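Local structure of L-lysine 6-monooxygenase involved in desferrioxamine biosynthesis (Erwinia amylovora CFBP1430, 5O8P) at residues Leu57-Ala69 with Pro394-Leu406. The protein probably uses FAD and NADPH to hydroxylate one terminal amine of cadaverine, an early step in the biosynthesis of the siderophore desferrioxamine. Numbering follows the deposited sequence.
Sequences LQTPFMADLVTLA and PDLGMACYRNSVL. With FAD (flavin-adenine dinucleotide), chain C.
Cys400, in the first turn of helix 399-410, sets its side chain into the loop 57-69; in the dinucleotide-binding fold of this N-hydroxylating monooxygenase the two segments run together from the pyrimidine edge of the flavin to this helix, with the cysteine well away from the flavin. Cys400 SG lies anti to the carbonyl carbon (chi1 -78°) and meets the loop backbone, 3.5 Å from both Leu65 O and Val66 O. Cys400 CB is flanked by two loop side chains, with Leu68 CB at 3.8 Å and Ala69 CB beside it. One turn on, Ser404 brings OG up to Ala69 CB while donating that hydroxyl to Cys400 O, which also accepts Ser404 N from the opposite face of its plane.

Asp64 folds the loop: OD1 accepts Val66 N, an Asx turn, from above the carboxylate plane, and Thr67 N on its syn lone pair; OD2 accepts Thr67 OG1. Closer to the flavin, Ala63 CB rests on Gly397 CA, and Leu396 lays CG and CD1 against the pyrimidine ring, its CD1 4.4 Å from Leu57 CD2. Both segments grip that ring's edge: Gln58 N bonds FAD O4 at 3.1 Å, and Leu396 N reaches FAD O2 at 2.8 Å, nearly straight at 170°. Asp395 OD1 closes a second Asx turn, accepting Gly397 N at 2.7 Å from 43° out of its carboxylate plane.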
loop_
_atom_site.group_PDB
_atom_site.type_symbol
_atom_site.label_atom_id
_atom_site.label_comp_id
_atom_site.label_asym_id
_atom_site.label_seq_id
_atom_site.Cartn_x
_atom_site.Cartn_y
_atom_site.Cartn_z
ATOM N N LEU B 57 15.477 -1.269 9.375
ATOM C CA LEU B 57 15.046 -2.074 10.504
ATOM C C LEU B 57 13.680 -2.703 10.227
ATOM O O LEU B 57 12.882 -2.184 9.427
ATOM C CB LEU B 57 14.935 -1.224 11.770
ATOM C CG LEU B 57 16.153 -0.487 12.312
ATOM C CD1 LEU B 57 15.721 0.442 13.428
ATOM C CD2 LEU B 57 17.187 -1.463 12.810
ATOM N N GLN B 58 13.403 -3.793 10.930
ATOM C CA GLN B 58 12.160 -4.549 10.750
ATOM C C GLN B 58 11.102 -4.134 11.764
ATOM O O GLN B 58 10.134 -4.846 12.004
ATOM C CB GLN B 58 12.456 -6.048 10.889
ATOM C CG GLN B 58 13.473 -6.615 9.911
ATOM C CD GLN B 58 13.207 -6.189 8.479
ATOM O OE1 GLN B 58 12.375 -6.770 7.783
ATOM N NE2 GLN B 58 13.883 -5.134 8.055
ATOM N N THR B 59 11.270 -2.934 12.308
ATOM C CA THR B 59 10.693 -2.553 13.579
ATOM C C THR B 59 10.476 -1.026 13.532
ATOM O O THR B 59 11.391 -0.274 13.135
ATOM C CB THR B 59 11.654 -3.035 14.702
ATOM O OG1 THR B 59 10.893 -3.628 15.742
ATOM C CG2 THR B 59 12.609 -1.928 15.254
ATOM N N PRO B 60 9.271 -0.549 13.892
ATOM C CA PRO B 60 8.998 0.897 13.801
ATOM C C PRO B 60 9.880 1.712 14.733
ATOM O O PRO B 60 10.391 1.167 15.726
ATOM C CB PRO B 60 7.546 1.014 14.243
ATOM C CG PRO B 60 6.989 -0.354 14.075
ATOM C CD PRO B 60 8.114 -1.269 14.432
ATOM N N PHE B 61 10.063 2.993 14.421
ATOM C CA PHE B 61 11.040 3.819 15.149
ATOM C C PHE B 61 10.776 4.009 16.644
ATOM O O PHE B 61 11.700 4.309 17.371
ATOM C CB PHE B 61 11.254 5.181 14.481
ATOM C CG PHE B 61 10.055 6.090 14.517
ATOM C CD1 PHE B 61 9.731 6.812 15.660
ATOM C CD2 PHE B 61 9.261 6.257 13.380
ATOM C CE1 PHE B 61 8.641 7.659 15.678
ATOM C CE2 PHE B 61 8.173 7.108 13.393
ATOM C CZ PHE B 61 7.867 7.811 14.542
ATOM N N MET B 62 9.542 3.840 17.103
ATOM C CA MET B 62 9.231 3.854 18.539
ATOM C C MET B 62 9.975 2.768 19.307
ATOM O O MET B 62 10.121 2.866 20.516
ATOM C CB MET B 62 7.722 3.684 18.787
ATOM C CG MET B 62 6.863 4.826 18.263
ATOM S SD MET B 62 6.471 4.646 16.509
ATOM C CE MET B 62 5.106 3.477 16.584
ATOM N N ALA B 63 10.421 1.716 18.625
ATOM C CA ALA B 63 11.378 0.767 19.204
ATOM C C ALA B 63 12.798 1.286 18.964
ATOM O O ALA B 63 13.591 0.729 18.196
ATOM C CB ALA B 63 11.194 -0.625 18.625
ATOM N N ASP B 64 13.073 2.386 19.648
ATOM C CA ASP B 64 14.372 3.002 19.724
ATOM C C ASP B 64 14.919 2.612 21.114
ATOM O O ASP B 64 14.551 1.566 21.638
ATOM C CB ASP B 64 14.244 4.526 19.493
ATOM C CG ASP B 64 13.376 5.246 20.552
ATOM O OD1 ASP B 64 12.984 4.640 21.570
ATOM O OD2 ASP B 64 13.075 6.441 20.361
ATOM N N LEU B 65 15.768 3.432 21.726
ATOM C CA LEU B 65 16.441 3.024 22.959
ATOM C C LEU B 65 15.568 3.175 24.210
ATOM O O LEU B 65 15.788 2.481 25.214
ATOM C CB LEU B 65 17.739 3.816 23.100
ATOM C CG LEU B 65 18.755 3.581 21.969
ATOM C CD1 LEU B 65 19.779 4.703 21.875
ATOM C CD2 LEU B 65 19.450 2.239 22.166
ATOM N N VAL B 66 14.558 4.047 24.116
ATOM C CA VAL B 66 13.842 4.588 25.281
ATOM C C VAL B 66 12.320 4.787 25.161
ATOM O O VAL B 66 11.609 4.614 26.155
ATOM C CB VAL B 66 14.452 5.947 25.698
ATOM C CG1 VAL B 66 15.884 5.761 26.182
ATOM C CG2 VAL B 66 14.419 6.960 24.565
ATOM N N THR B 67 11.823 5.160 23.976
ATOM C CA THR B 67 10.430 5.602 23.793
ATOM C C THR B 67 9.343 4.667 24.376
ATOM O O THR B 67 8.346 5.161 24.884
ATOM C CB THR B 67 10.132 5.935 22.304
ATOM O OG1 THR B 67 10.924 7.046 21.872
ATOM C CG2 THR B 67 8.702 6.333 22.086
ATOM N N LEU B 68 9.508 3.346 24.331
ATOM C CA LEU B 68 8.452 2.454 24.853
ATOM C C LEU B 68 8.409 2.399 26.371
ATOM O O LEU B 68 7.468 1.873 26.945
ATOM C CB LEU B 68 8.545 1.041 24.259
ATOM C CG LEU B 68 8.270 0.949 22.742
ATOM C CD1 LEU B 68 8.390 -0.474 22.237
ATOM C CD2 LEU B 68 6.930 1.533 22.339
ATOM N N ALA B 69 9.451 2.904 27.014
ATOM C CA ALA B 69 9.461 3.099 28.457
ATOM C C ALA B 69 9.230 4.558 28.836
ATOM O O ALA B 69 8.627 4.826 29.874
ATOM C CB ALA B 69 10.788 2.631 29.025
ATOM N N PRO B 394 15.306 -11.419 20.832
ATOM C CA PRO B 394 16.122 -10.501 20.017
ATOM C C PRO B 394 15.418 -9.222 19.509
ATOM O O PRO B 394 16.052 -8.421 18.824
ATOM C CB PRO B 394 16.551 -11.370 18.814
ATOM C CG PRO B 394 15.888 -12.701 18.960
ATOM C CD PRO B 394 14.873 -12.590 20.045
ATOM N N ASP B 395 14.140 -9.037 19.835
ATOM C CA ASP B 395 13.325 -7.921 19.349
ATOM C C ASP B 395 13.762 -6.625 20.035
ATOM O O ASP B 395 13.720 -6.532 21.263
ATOM C CB ASP B 395 11.837 -8.231 19.656
ATOM C CG ASP B 395 10.844 -7.411 18.811
ATOM O OD1 ASP B 395 11.159 -6.288 18.384
ATOM O OD2 ASP B 395 9.712 -7.893 18.591
ATOM N N LEU B 396 14.180 -5.636 19.248
ATOM C CA LEU B 396 14.388 -4.271 19.755
ATOM C C LEU B 396 13.105 -3.693 20.359
ATOM O O LEU B 396 13.164 -2.870 21.276
ATOM C CB LEU B 396 14.898 -3.331 18.655
ATOM C CG LEU B 396 16.299 -3.575 18.094
ATOM C CD1 LEU B 396 16.634 -2.550 17.017
ATOM C CD2 LEU B 396 17.347 -3.561 19.193
ATOM N N GLY B 397 11.957 -4.127 19.839
ATOM C CA GLY B 397 10.641 -3.752 20.346
ATOM C C GLY B 397 10.329 -4.143 21.774
ATOM O O GLY B 397 9.463 -3.524 22.384
ATOM N N MET B 398 11.004 -5.155 22.314
ATOM C CA MET B 398 10.829 -5.521 23.729
ATOM C C MET B 398 12.056 -5.226 24.597
ATOM O O MET B 398 12.202 -5.775 25.693
ATOM C CB MET B 398 10.388 -6.981 23.830
ATOM C CG MET B 398 9.007 -7.200 23.236
ATOM S SD MET B 398 7.675 -6.317 24.097
ATOM C CE MET B 398 7.375 -7.401 25.512
ATOM N N ALA B 399 12.900 -4.309 24.115
ATOM C CA ALA B 399 14.110 -3.912 24.812
ATOM C C ALA B 399 13.750 -3.027 25.984
ATOM O O ALA B 399 14.235 -3.246 27.092
ATOM C CB ALA B 399 15.054 -3.186 23.870
ATOM N N CYS B 400 12.901 -2.029 25.746
ATOM C CA CYS B 400 12.402 -1.171 26.836
ATOM C C CYS B 400 11.584 -1.934 27.886
ATOM O O CYS B 400 11.699 -1.626 29.068
ATOM C CB CYS B 400 11.571 -0.019 26.304
ATOM S SG CYS B 400 12.546 1.318 25.625
ATOM N N TYR B 401 10.772 -2.917 27.464
ATOM C CA TYR B 401 10.053 -3.754 28.426
ATOM C C TYR B 401 11.063 -4.413 29.373
ATOM O O TYR B 401 10.981 -4.234 30.595
ATOM C CB TYR B 401 9.152 -4.830 27.761
ATOM C CG TYR B 401 8.555 -5.790 28.782
ATOM C CD1 TYR B 401 7.521 -5.382 29.624
ATOM C CD2 TYR B 401 9.062 -7.083 28.950
ATOM C CE1 TYR B 401 7.019 -6.225 30.608
ATOM C CE2 TYR B 401 8.541 -7.947 29.909
ATOM C CZ TYR B 401 7.511 -7.505 30.737
ATOM O OH TYR B 401 6.961 -8.302 31.717
ATOM N N ARG B 402 12.021 -5.144 28.800
ATOM C CA ARG B 402 12.997 -5.890 29.605
ATOM C C ARG B 402 13.831 -4.941 30.494
ATOM O O ARG B 402 13.956 -5.160 31.706
ATOM C CB ARG B 402 13.905 -6.761 28.719
ATOM C CG ARG B 402 14.732 -7.799 29.478
ATOM C CD ARG B 402 15.634 -8.657 28.608
ATOM N NE ARG B 402 16.169 -7.907 27.469
ATOM C CZ ARG B 402 16.082 -8.250 26.184
ATOM N NH1 ARG B 402 15.550 -9.408 25.793
ATOM N NH2 ARG B 402 16.595 -7.437 25.265
ATOM N N ASN B 403 14.342 -3.869 29.899
ATOM C CA ASN B 403 15.080 -2.852 30.649
ATOM C C ASN B 403 14.265 -2.265 31.811
ATOM O O ASN B 403 14.804 -2.026 32.900
ATOM C CB ASN B 403 15.572 -1.731 29.713
ATOM C CG ASN B 403 16.730 -2.167 28.826
ATOM O OD1 ASN B 403 17.581 -2.944 29.245
ATOM N ND2 ASN B 403 16.768 -1.661 27.600
ATOM N N SER B 404 12.968 -2.064 31.590
ATOM C CA SER B 404 12.087 -1.558 32.641
ATOM C C SER B 404 11.906 -2.508 33.818
ATOM O O SER B 404 11.733 -2.021 34.948
ATOM C CB SER B 404 10.724 -1.172 32.075
ATOM O OG SER B 404 10.853 -0.032 31.257
ATOM N N VAL B 405 11.938 -3.826 33.574
ATOM C CA VAL B 405 11.809 -4.800 34.687
ATOM C C VAL B 405 13.170 -5.006 35.357
ATOM O O VAL B 405 13.240 -5.307 36.550
ATOM C CB VAL B 405 11.110 -6.171 34.322
ATOM C CG1 VAL B 405 10.186 -6.062 33.108
ATOM C CG2 VAL B 405 12.091 -7.313 34.126
ATOM N N LEU B 406 14.246 -4.866 34.584
ATOM C CA LEU B 406 15.575 -4.884 35.155
ATOM C C LEU B 406 15.706 -3.728 36.113
ATOM O O LEU B 406 16.136 -3.926 37.249
ATOM C CB LEU B 406 16.652 -4.788 34.078
ATOM C CG LEU B 406 16.845 -5.989 33.163
ATOM C CD1 LEU B 406 17.948 -5.660 32.167
ATOM C CD2 LEU B 406 17.150 -7.243 33.949
HETATM P PA FAD C . 25.520 -6.808 20.299
HETATM O O1A FAD C . 25.821 -5.960 19.077
HETATM O O2A FAD C . 25.836 -8.284 20.271
HETATM O O5B FAD C . 26.313 -6.098 21.515
HETATM C C5B FAD C . 27.271 -6.783 22.314
HETATM C C4B FAD C . 28.466 -5.914 22.689
HETATM O O4B FAD C . 29.141 -6.499 23.814
HETATM C C3B FAD C . 29.498 -5.821 21.571
HETATM O O3B FAD C . 29.874 -4.448 21.401
HETATM C C2B FAD C . 30.645 -6.722 22.029
HETATM O O2B FAD C . 31.938 -6.300 21.583
HETATM C C1B FAD C . 30.543 -6.622 23.539
HETATM N N9A FAD C . 31.198 -7.710 24.315
HETATM C C8A FAD C . 31.072 -9.046 24.177
HETATM N N7A FAD C . 31.844 -9.694 25.095
HETATM C C5A FAD C . 32.477 -8.760 25.838
HETATM C C6A FAD C . 33.440 -8.734 26.973
HETATM N N6A FAD C . 33.904 -9.881 27.526
HETATM N N1A FAD C . 33.841 -7.523 27.445
HETATM C C2A FAD C . 33.397 -6.364 26.913
HETATM N N3A FAD C . 32.533 -6.319 25.881
HETATM C C4A FAD C . 32.044 -7.456 25.315
HETATM N N1 FAD C . 16.355 -6.859 15.686
HETATM C C2 FAD C . 15.307 -6.005 15.551
HETATM O O2 FAD C . 14.439 -5.991 16.453
HETATM N N3 FAD C . 15.181 -5.175 14.491
HETATM C C4 FAD C . 16.086 -5.150 13.496
HETATM O O4 FAD C . 15.945 -4.380 12.526
HETATM C C4X FAD C . 17.261 -6.054 13.568
HETATM N N5 FAD C . 18.207 -6.075 12.603
HETATM C C5X FAD C . 19.265 -6.914 12.698
HETATM C C6 FAD C . 20.208 -6.894 11.672
HETATM C C7 FAD C . 21.323 -7.727 11.700
HETATM C C7M FAD C . 22.329 -7.688 10.575
HETATM C C8 FAD C . 21.505 -8.655 12.854
HETATM C C8M FAD C . 22.701 -9.567 12.908
HETATM C C9 FAD C . 20.564 -8.687 13.885
HETATM C C9A FAD C . 19.433 -7.850 13.870
HETATM N N10 FAD C . 18.442 -7.842 14.909
HETATM C C10 FAD C . 17.346 -6.946 14.760
HETATM C "C1'" FAD C . 18.498 -8.707 16.118
HETATM C "C2'" FAD C . 19.151 -7.999 17.328
HETATM O "O2'" FAD C . 18.609 -6.671 17.488
HETATM C "C3'" FAD C . 20.687 -7.922 17.251
HETATM O "O3'" FAD C . 21.254 -9.241 17.201
HETATM C "C4'" FAD C . 21.319 -7.165 18.426
HETATM O "O4'" FAD C . 22.579 -6.618 18.019
HETATM C "C5'" FAD C . 21.542 -8.048 19.651
HETATM O "O5'" FAD C . 21.613 -7.223 20.815
HETATM P P FAD C . 22.930 -7.210 21.725
HETATM O O1P FAD C . 22.727 -6.193 22.828
HETATM O O2P FAD C . 23.147 -8.658 22.065
HETATM O O3P FAD C . 23.933 -6.595 20.599
#